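Local coordinates for Lin1840 protein (Listeria innocua serovar 6a, PDB 4ZOC), which probably hydrolyses terminal, non-reducing beta-D-glucosyl residues to release beta-D-glucose, and takes part in the metabolism of beta-1,2-glucans, at residues V142-T154 / W470-L482. The protein carries 2 engineered substitutions. Residues are numbered along the deposited sequence; the frame is centred on the assembly and turned at random.
Sequences VRDPRWGRVMEST and WGGEAGSLATIRL. With BGC (beta-D-glucopyranose), chain G.
R149 and E473 lie side by side with guanidinium and carboxylate planes only 9° apart, yet no N-H is aimed at the acid: R149 NH1 is 3.6 Å from E473 OE1, which stands well out of the guanidinium plane, so this long salt bridge rests on charge alone. Water 2, in that plane, joins the two by accepting from NH1 and donating to OE1. E152 grips R149 side-on, R149 NE to E152 OE2 at 2.8 Å and NH2 to OE1 at 2.9 Å, both near the guanidinium plane, which fixes its rotation. E473 stretches out fully beyond CB (chi1 180°), which carries its carboxylate to glucose, OE1 accepting from BGC O6 at 2.5 Å and OE2 from O4. Alongside, the backbones meet closely: G148 CA lies 3.2 Å from G475 O. L477 N donates to R146 O at 3.0 Å; water 1 accepts from G148 N and donates to S476 OG, itself also hydrogen-bonded to G202 O. I480 CD1 touches P145 CG at 4.1 Å. The buried contact joins the family 3 N-terminal TIM barrel to the C-terminal domain: 142-154 runs between strand 133-134 and helix 158-173, while segment 470-482 links strand 459-465 to helix 484-494, and R149 and E152 touch H192 of strand 187-193.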
loop_
_atom_site.group_PDB
_atom_site.type_symbol
_atom_site.label_atom_id
_atom_site.label_comp_id
_atom_site.label_asym_id
_atom_site.label_seq_id
_atom_site.Cartn_x
_atom_site.Cartn_y
_atom_site.Cartn_z
ATOM N N VAL A 142 11.231 6.015 0.888
ATOM C CA VAL A 142 9.890 6.463 1.163
ATOM C C VAL A 142 9.088 6.696 -0.126
ATOM O O VAL A 142 9.554 7.374 -1.084
ATOM C CB VAL A 142 9.871 7.697 2.080
ATOM C CG1 VAL A 142 10.367 7.331 3.454
ATOM C CG2 VAL A 142 10.672 8.904 1.519
ATOM N N ARG A 143 7.864 6.170 -0.111
ATOM C CA ARG A 143 6.883 6.392 -1.179
ATOM C C ARG A 143 5.526 6.899 -0.619
ATOM O O ARG A 143 4.578 7.006 -1.398
ATOM C CB ARG A 143 6.659 5.124 -1.928
ATOM C CG ARG A 143 7.841 4.646 -2.715
ATOM C CD ARG A 143 7.552 3.242 -3.237
ATOM N NE ARG A 143 8.621 2.816 -4.143
ATOM C CZ ARG A 143 8.687 1.623 -4.727
ATOM N NH1 ARG A 143 7.747 0.741 -4.515
ATOM N NH2 ARG A 143 9.703 1.318 -5.531
ATOM N N ASP A 144 5.444 7.182 0.691
ATOM C CA ASP A 144 4.169 7.410 1.373
ATOM C C ASP A 144 4.315 8.602 2.301
ATOM O O ASP A 144 4.766 8.510 3.431
ATOM C CB ASP A 144 3.710 6.140 2.109
ATOM C CG ASP A 144 2.307 6.266 2.663
ATOM O OD1 ASP A 144 1.782 7.439 2.773
ATOM O OD2 ASP A 144 1.737 5.197 3.024
ATOM N N PRO A 145 3.919 9.783 1.816
ATOM C CA PRO A 145 4.036 10.964 2.605
ATOM C C PRO A 145 3.085 11.106 3.790
ATOM O O PRO A 145 3.194 12.099 4.545
ATOM C CB PRO A 145 3.840 12.072 1.586
ATOM C CG PRO A 145 3.069 11.494 0.502
ATOM C CD PRO A 145 3.378 10.017 0.468
ATOM N N ARG A 146 2.187 10.129 4.023
ATOM C CA ARG A 146 1.400 10.114 5.313
ATOM C C ARG A 146 2.347 9.915 6.451
ATOM O O ARG A 146 2.153 10.475 7.556
ATOM C CB ARG A 146 0.363 9.003 5.290
ATOM C CG ARG A 146 -0.768 9.312 4.360
ATOM C CD ARG A 146 -1.668 8.117 4.155
ATOM N NE ARG A 146 -1.000 7.029 3.447
ATOM C CZ ARG A 146 -1.626 5.953 2.976
ATOM N NH1 ARG A 146 -2.912 5.776 3.168
ATOM N NH2 ARG A 146 -0.947 5.033 2.300
ATOM N N TRP A 147 3.399 9.144 6.237
ATOM C CA TRP A 147 4.384 8.800 7.291
ATOM C C TRP A 147 5.189 10.029 7.642
ATOM O O TRP A 147 5.888 10.639 6.787
ATOM C CB TRP A 147 5.365 7.750 6.720
ATOM C CG TRP A 147 6.203 7.029 7.687
ATOM C CD1 TRP A 147 5.794 6.462 8.833
ATOM C CD2 TRP A 147 7.606 6.738 7.591
ATOM N NE1 TRP A 147 6.809 5.786 9.444
ATOM C CE2 TRP A 147 7.931 5.906 8.712
ATOM C CE3 TRP A 147 8.578 6.979 6.621
ATOM C CZ2 TRP A 147 9.228 5.376 8.929
ATOM C CZ3 TRP A 147 9.854 6.506 6.832
ATOM C CH2 TRP A 147 10.178 5.697 7.979
ATOM N N GLY A 148 5.196 10.378 8.935
ATOM C CA GLY A 148 5.897 11.567 9.385
ATOM C C GLY A 148 7.386 11.562 9.212
ATOM O O GLY A 148 8.015 12.608 9.096
ATOM N N ARG A 149 7.941 10.377 9.160
ATOM C CA ARG A 149 9.417 10.190 9.052
ATOM C C ARG A 149 9.972 10.363 7.634
ATOM O O ARG A 149 11.170 10.322 7.475
ATOM C CB ARG A 149 9.802 8.820 9.638
ATOM C CG ARG A 149 9.283 8.672 11.062
ATOM C CD ARG A 149 9.927 7.495 11.810
ATOM N NE ARG A 149 11.250 7.945 12.223
ATOM C CZ ARG A 149 11.950 7.502 13.264
ATOM N NH1 ARG A 149 11.509 6.519 14.043
ATOM N NH2 ARG A 149 13.117 8.078 13.513
ATOM N N VAL A 150 9.150 10.674 6.620
ATOM C CA VAL A 150 9.651 11.044 5.328
ATOM C C VAL A 150 10.632 12.204 5.471
ATOM O O VAL A 150 11.560 12.297 4.645
ATOM C CB VAL A 150 8.575 11.392 4.255
ATOM C CG1 VAL A 150 7.716 10.150 3.981
ATOM C CG2 VAL A 150 7.694 12.540 4.665
ATOM N N MET A 151 10.454 13.067 6.479
ATOM C CA MET A 151 11.343 14.241 6.608
ATOM C C MET A 151 12.802 13.844 6.814
ATOM O O MET A 151 13.676 14.644 6.587
ATOM C CB MET A 151 10.921 15.124 7.782
ATOM C CG MET A 151 10.877 14.386 9.153
ATOM S SD MET A 151 11.674 15.249 10.521
ATOM C CE MET A 151 13.348 15.296 9.941
ATOM N N GLU A 152 13.021 12.627 7.291
ATOM C CA GLU A 152 14.372 12.082 7.610
ATOM C C GLU A 152 15.061 11.454 6.437
ATOM O O GLU A 152 16.237 11.189 6.521
ATOM C CB GLU A 152 14.277 11.048 8.725
ATOM C CG GLU A 152 13.796 11.597 10.056
ATOM C CD GLU A 152 13.325 10.465 10.932
ATOM O OE1 GLU A 152 14.172 9.652 11.358
ATOM O OE2 GLU A 152 12.108 10.429 11.239
ATOM N N SER A 153 14.307 11.126 5.390
ATOM C CA SER A 153 14.795 10.422 4.228
ATOM C C SER A 153 15.109 11.435 3.161
ATOM O O SER A 153 14.569 12.517 3.203
ATOM C CB SER A 153 13.680 9.466 3.740
ATOM O OG SER A 153 14.112 8.760 2.534
ATOM N N THR A 154 15.911 11.055 2.133
ATOM C CA THR A 154 16.097 11.893 1.002
ATOM C C THR A 154 15.085 11.609 -0.100
ATOM O O THR A 154 15.225 12.222 -1.199
ATOM C CB THR A 154 17.598 11.914 0.515
ATOM O OG1 THR A 154 18.121 10.568 0.305
ATOM C CG2 THR A 154 18.464 12.636 1.598
ATOM N N TRP A 470 3.744 17.835 13.569
ATOM C CA TRP A 470 2.835 17.075 12.706
ATOM C C TRP A 470 3.550 16.066 11.823
ATOM O O TRP A 470 2.916 15.377 11.085
ATOM C CB TRP A 470 2.047 18.026 11.877
ATOM C CG TRP A 470 1.144 18.958 12.689
ATOM C CD1 TRP A 470 0.777 18.810 13.965
ATOM C CD2 TRP A 470 0.508 20.164 12.216
ATOM N NE1 TRP A 470 0.011 19.852 14.362
ATOM C CE2 TRP A 470 -0.168 20.730 13.329
ATOM C CE3 TRP A 470 0.519 20.851 10.984
ATOM C CZ2 TRP A 470 -0.938 21.909 13.254
ATOM C CZ3 TRP A 470 -0.248 22.075 10.883
ATOM C CH2 TRP A 470 -0.970 22.585 12.037
ATOM N N GLY A 471 4.886 16.011 11.943
ATOM C CA GLY A 471 5.724 15.028 11.295
ATOM C C GLY A 471 6.766 14.533 12.274
ATOM O O GLY A 471 6.642 14.694 13.491
ATOM N N GLY A 472 7.785 13.920 11.728
ATOM C CA GLY A 472 8.758 13.212 12.535
ATOM C C GLY A 472 8.209 11.892 13.056
ATOM O O GLY A 472 7.215 11.363 12.564
ATOM N N GLU A 473 8.916 11.285 14.013
ATOM C CA GLU A 473 8.449 10.034 14.529
ATOM C C GLU A 473 7.022 10.113 15.190
ATOM O O GLU A 473 6.755 10.986 16.014
ATOM C CB GLU A 473 9.450 9.440 15.501
ATOM C CG GLU A 473 9.018 8.082 16.108
ATOM C CD GLU A 473 10.024 7.529 17.136
ATOM O OE1 GLU A 473 11.144 8.148 17.274
ATOM O OE2 GLU A 473 9.713 6.509 17.817
ATOM N N ALA A 474 6.128 9.187 14.802
ATOM C CA ALA A 474 4.773 9.113 15.370
ATOM C C ALA A 474 3.970 10.379 15.084
ATOM O O ALA A 474 3.085 10.791 15.871
ATOM C CB ALA A 474 4.795 8.760 16.860
ATOM N N GLY A 475 4.260 10.952 13.935
ATOM C CA GLY A 475 3.529 12.074 13.347
ATOM C C GLY A 475 2.902 11.676 12.005
ATOM O O GLY A 475 3.224 12.232 10.972
ATOM N N SER A 476 2.059 10.658 12.011
ATOM C CA SER A 476 1.406 10.196 10.806
ATOM C C SER A 476 0.134 10.996 10.589
ATOM O O SER A 476 -0.712 11.098 11.549
ATOM C CB SER A 476 1.026 8.706 10.973
ATOM O OG SER A 476 2.177 7.851 10.906
ATOM N N LEU A 477 -0.088 11.360 9.326
ATOM C CA LEU A 477 -1.295 12.023 8.919
ATOM C C LEU A 477 -2.004 11.215 7.893
ATOM O O LEU A 477 -1.456 10.988 6.812
ATOM C CB LEU A 477 -1.044 13.381 8.312
ATOM C CG LEU A 477 -0.625 14.557 9.070
ATOM C CD1 LEU A 477 -0.577 15.788 8.134
ATOM C CD2 LEU A 477 -1.656 14.729 10.178
ATOM N N ALA A 478 -3.230 10.815 8.169
ATOM C CA ALA A 478 -3.983 10.106 7.138
ATOM C C ALA A 478 -4.329 10.920 5.936
ATOM O O ALA A 478 -4.282 10.379 4.800
ATOM C CB ALA A 478 -5.227 9.476 7.730
ATOM N N THR A 479 -4.527 12.227 6.099
ATOM C CA THR A 479 -4.766 13.117 4.963
ATOM C C THR A 479 -3.645 14.135 4.903
ATOM O O THR A 479 -3.359 14.879 5.875
ATOM C CB THR A 479 -6.111 13.830 5.115
ATOM O OG1 THR A 479 -7.147 12.828 5.257
ATOM C CG2 THR A 479 -6.395 14.755 4.000
ATOM N N ILE A 480 -2.925 14.124 3.787
ATOM C CA ILE A 480 -1.720 14.940 3.675
ATOM C C ILE A 480 -2.048 16.368 3.176
ATOM O O ILE A 480 -1.630 16.799 2.061
ATOM C CB ILE A 480 -0.647 14.263 2.776
ATOM C CG1 ILE A 480 -1.215 13.870 1.425
ATOM C CG2 ILE A 480 -0.113 13.035 3.493
ATOM C CD1 ILE A 480 -0.177 13.987 0.333
ATOM N N ARG A 481 -2.746 17.073 4.050
ATOM C CA ARG A 481 -3.199 18.432 3.842
ATOM C C ARG A 481 -2.787 19.296 5.022
ATOM O O ARG A 481 -2.619 18.805 6.118
ATOM C CB ARG A 481 -4.719 18.457 3.641
ATOM C CG ARG A 481 -5.180 17.968 2.302
ATOM C CD ARG A 481 -6.676 18.032 2.236
ATOM N NE ARG A 481 -7.220 19.383 2.179
ATOM C CZ ARG A 481 -7.374 20.072 1.054
ATOM N NH1 ARG A 481 -6.903 19.615 -0.079
ATOM N NH2 ARG A 481 -7.906 21.292 1.088
ATOM N N LEU A 482 -2.574 20.590 4.755
ATOM C CA LEU A 482 -2.470 21.558 5.798
ATOM C C LEU A 482 -3.820 21.703 6.437
ATOM O O LEU A 482 -4.836 21.195 5.895
ATOM C CB LEU A 482 -2.085 22.927 5.176
ATOM C CG LEU A 482 -0.746 23.156 4.504
ATOM C CD1 LEU A 482 -0.711 24.477 3.855
ATOM C CD2 LEU A 482 0.330 23.088 5.528
HETATM C C2 BGC G . 10.621 7.818 23.416
HETATM C C3 BGC G . 10.584 6.626 22.400
HETATM C C4 BGC G . 11.132 7.018 20.978
HETATM C C5 BGC G . 12.501 7.696 21.212
HETATM C C6 BGC G . 13.068 8.085 19.884
HETATM C C1 BGC G . 12.025 8.301 23.489
HETATM O O1 BGC G . 12.150 9.351 24.479
HETATM O O2 BGC G . 10.182 7.422 24.711
HETATM O O3 BGC G . 9.237 6.112 22.319
HETATM O O4 BGC G . 11.175 5.886 20.030
HETATM O O5 BGC G . 12.418 8.769 22.206
HETATM O O6 BGC G . 12.231 9.104 19.344
HETATM O O HOH W 1 4.726 8.986 11.470
HETATM O O HOH W 2 13.183 6.439 16.555
#